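PDB 3C7L: regulator of G-protein signaling 16 from Mus musculus, which speeds GTP hydrolysis by G protein alpha subunits, driving them into the inactive GDP-bound state and so damping receptor signalling, including phototransduction. Local coordinates for residues E20-D23 with L24-S28. Numbering follows the deposited sequence.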
ATOM      1  N   GLU A  20      11.553 -14.015  -3.498  1.00 11.59           N
ATOM      2  CA  GLU A  20      12.161 -13.720  -4.793  1.00 12.35           C
ATOM      3  C   GLU A  20      11.649 -12.367  -5.284  1.00 12.81           C
ATOM      4  O   GLU A  20      12.340 -11.661  -6.020  1.00 11.20           O
ATOM      5  CB  GLU A  20      11.795 -14.774  -5.839  1.00 12.98           C
ATOM      6  CG  GLU A  20      12.389 -16.148  -5.634  1.00 16.40           C
ATOM      7  CD  GLU A  20      12.054 -17.074  -6.791  1.00 18.63           C
ATOM      8  OE1 GLU A  20      10.895 -17.043  -7.251  1.00 19.51           O
ATOM      9  OE2 GLU A  20      12.940 -17.838  -7.233  1.00 19.83           O
ATOM     10  N   SER A  21      10.431 -12.016  -4.877  1.00 13.09           N
ATOM     11  CA  SER A  21       9.816 -10.762  -5.299  1.00 11.33           C
ATOM     12  C   SER A  21       8.720 -10.278  -4.363  1.00  9.28           C
ATOM     13  O   SER A  21       7.811 -11.029  -4.023  1.00  8.67           O
ATOM     14  CB  SER A  21       9.221 -10.925  -6.699  1.00 11.48           C
ATOM     15  OG  SER A  21       8.407  -9.815  -7.032  1.00 14.60           O
ATOM     16  N   PHE A  22       8.796  -9.013  -3.967  1.00  8.02           N
ATOM     17  CA  PHE A  22       7.785  -8.436  -3.092  1.00  9.52           C
ATOM     18  C   PHE A  22       6.423  -8.487  -3.801  1.00  7.78           C
ATOM     19  O   PHE A  22       5.374  -8.627  -3.165  1.00  8.80           O
ATOM     20  CB  PHE A  22       8.176  -6.993  -2.745  1.00 10.11           C
ATOM     21  CG  PHE A  22       7.313  -6.361  -1.685  1.00 10.47           C
ATOM     22  CD1 PHE A  22       6.845  -7.107  -0.606  1.00 11.38           C
ATOM     23  CD2 PHE A  22       6.988  -5.012  -1.753  1.00 10.70           C
ATOM     24  CE1 PHE A  22       6.064  -6.517   0.391  1.00  9.98           C
ATOM     25  CE2 PHE A  22       6.206  -4.412  -0.761  1.00 11.51           C
ATOM     26  CZ  PHE A  22       5.744  -5.166   0.311  1.00  9.76           C
ATOM     27  N   ASP A  23       6.446  -8.399  -5.127  1.00  7.56           N
ATOM     28  CA  ASP A  23       5.219  -8.451  -5.910  1.00  7.82           C
ATOM     29  C   ASP A  23       4.546  -9.821  -5.819  1.00  8.12           C
ATOM     30  O   ASP A  23       3.316  -9.913  -5.841  1.00  7.76           O
ATOM     31  CB  ASP A  23       5.518  -8.096  -7.368  1.00  6.04           C
ATOM     32  CG  ASP A  23       5.979  -6.661  -7.525  1.00  5.63           C
ATOM     33  OD1 ASP A  23       5.138  -5.749  -7.395  1.00  8.74           O
ATOM     34  OD2 ASP A  23       7.185  -6.440  -7.755  1.00  6.92           O
ATOM     35  N   LEU A  24       5.342 -10.881  -5.715  1.00  6.79           N
ATOM     36  CA  LEU A  24       4.779 -12.221  -5.601  1.00  6.87           C
ATOM     37  C   LEU A  24       4.167 -12.396  -4.212  1.00  7.42           C
ATOM     38  O   LEU A  24       3.127 -13.032  -4.059  1.00  8.57           O
ATOM     39  CB  LEU A  24       5.849 -13.289  -5.850  1.00  7.30           C
ATOM     40  CG  LEU A  24       6.356 -13.415  -7.290  1.00  8.25           C
ATOM     41  CD1 LEU A  24       7.269 -14.635  -7.406  1.00 11.14           C
ATOM     42  CD2 LEU A  24       5.184 -13.538  -8.239  1.00  9.49           C
ATOM     43  N   LEU A  25       4.815 -11.835  -3.195  1.00  7.07           N
ATOM     44  CA  LEU A  25       4.279 -11.919  -1.843  1.00  7.81           C
ATOM     45  C   LEU A  25       2.909 -11.232  -1.793  1.00  9.95           C
ATOM     46  O   LEU A  25       1.953 -11.764  -1.227  1.00  9.22           O
ATOM     47  CB  LEU A  25       5.222 -11.240  -0.845  1.00  8.16           C
ATOM     48  CG  LEU A  25       4.716 -11.103   0.599  1.00  7.66           C
ATOM     49  CD1 LEU A  25       4.485 -12.476   1.205  1.00 13.16           C
ATOM     50  CD2 LEU A  25       5.733 -10.332   1.429  1.00  9.65           C
ATOM     51  N   LEU A  26       2.828 -10.053  -2.404  1.00 10.47           N
ATOM     52  CA  LEU A  26       1.605  -9.252  -2.432  1.00 11.17           C
ATOM     53  C   LEU A  26       0.454  -9.837  -3.251  1.00 12.92           C
ATOM     54  O   LEU A  26      -0.669  -9.336  -3.190  1.00 13.74           O
ATOM     55  CB  LEU A  26       1.935  -7.846  -2.940  1.00  9.82           C
ATOM     56  CG  LEU A  26       2.935  -7.105  -2.048  1.00  9.91           C
ATOM     57  CD1 LEU A  26       3.422  -5.847  -2.729  1.00  9.56           C
ATOM     58  CD2 LEU A  26       2.277  -6.782  -0.708  1.00 10.54           C
ATOM     59  N   ASN A  27       0.728 -10.893  -4.009  1.00 15.06           N
ATOM     60  CA  ASN A  27      -0.295 -11.541  -4.825  1.00 16.20           C
ATOM     61  C   ASN A  27      -0.667 -12.882  -4.197  1.00 16.25           C
ATOM     62  O   ASN A  27      -1.442 -13.658  -4.759  1.00 16.75           O
ATOM     63  CB  ASN A  27       0.229 -11.770  -6.248  1.00 22.40           C
ATOM     64  CG  ASN A  27      -0.825 -12.354  -7.180  1.00 26.50           C
ATOM     65  OD1 ASN A  27      -0.498 -12.904  -8.233  1.00 30.06           O
ATOM     66  ND2 ASN A  27      -2.094 -12.225  -6.802  1.00 29.84           N
ATOM     67  N   SER A  28      -0.102 -13.161  -3.029  1.00 13.58           N
ATOM     68  CA  SER A  28      -0.376 -14.415  -2.339  1.00 11.97           C
ATOM     69  C   SER A  28      -1.384 -14.212  -1.211  1.00 11.52           C
ATOM     70  O   SER A  28      -1.265 -13.280  -0.423  1.00  9.30           O
ATOM     71  CB  SER A  28       0.930 -14.988  -1.773  1.00 12.82           C
ATOM     72  OG  SER A  28       0.686 -16.030  -0.845  1.00  7.36           O
TER
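Leu24 lies against Ser21 through its branch point: Leu24 CG is 3.8 Å from Ser21 CB, while Leu24 N gives a weak, bent bond to Ser21 O. Leu25 N reaches the same oxygen at 3.2 Å, in the carbonyl plane and with an N-H...O angle of 158°, so Ser21 O receives two backbone donors of the first turn. Ser21 is the N-cap of this short helix, its OG accepting a weak bond from Asp23 N. The side chain of Leu25 meets Phe22 at the ring edge, where Leu25 CD2 lies in the ring plane, 4.0 Å from Phe22 CE1. This single turn, between helices 15-20 and 29-40 of the all-helical RGS domain, presses Phe22 onto helix 109-128 at Met119 and Tyr124, and Asp23 OD1 forms a salt bridge with Arg116 of that helix. Leu26 N closes the next i to i+4 bond, 3.0 Å to Phe22 O. With Phe22 CG anti to its own nitrogen (chi1 -171°), the ring swings forward along the helix, and Leu26 CD1 sits over its centre, 3.7 Å from the centroid and 12° off the normal, a CH-pi contact. Replacing Phe22 with an alanine would probably leave Leu26 CD1 without its aromatic face and open a gap toward helix 109-128. Asn27 N bonds back to Leu24 O at 3.2 Å as the chain turns away. Ser28 N then donates to Leu25 O across a type I turn, and Ser28 OG caps the following helix at Gly31 N.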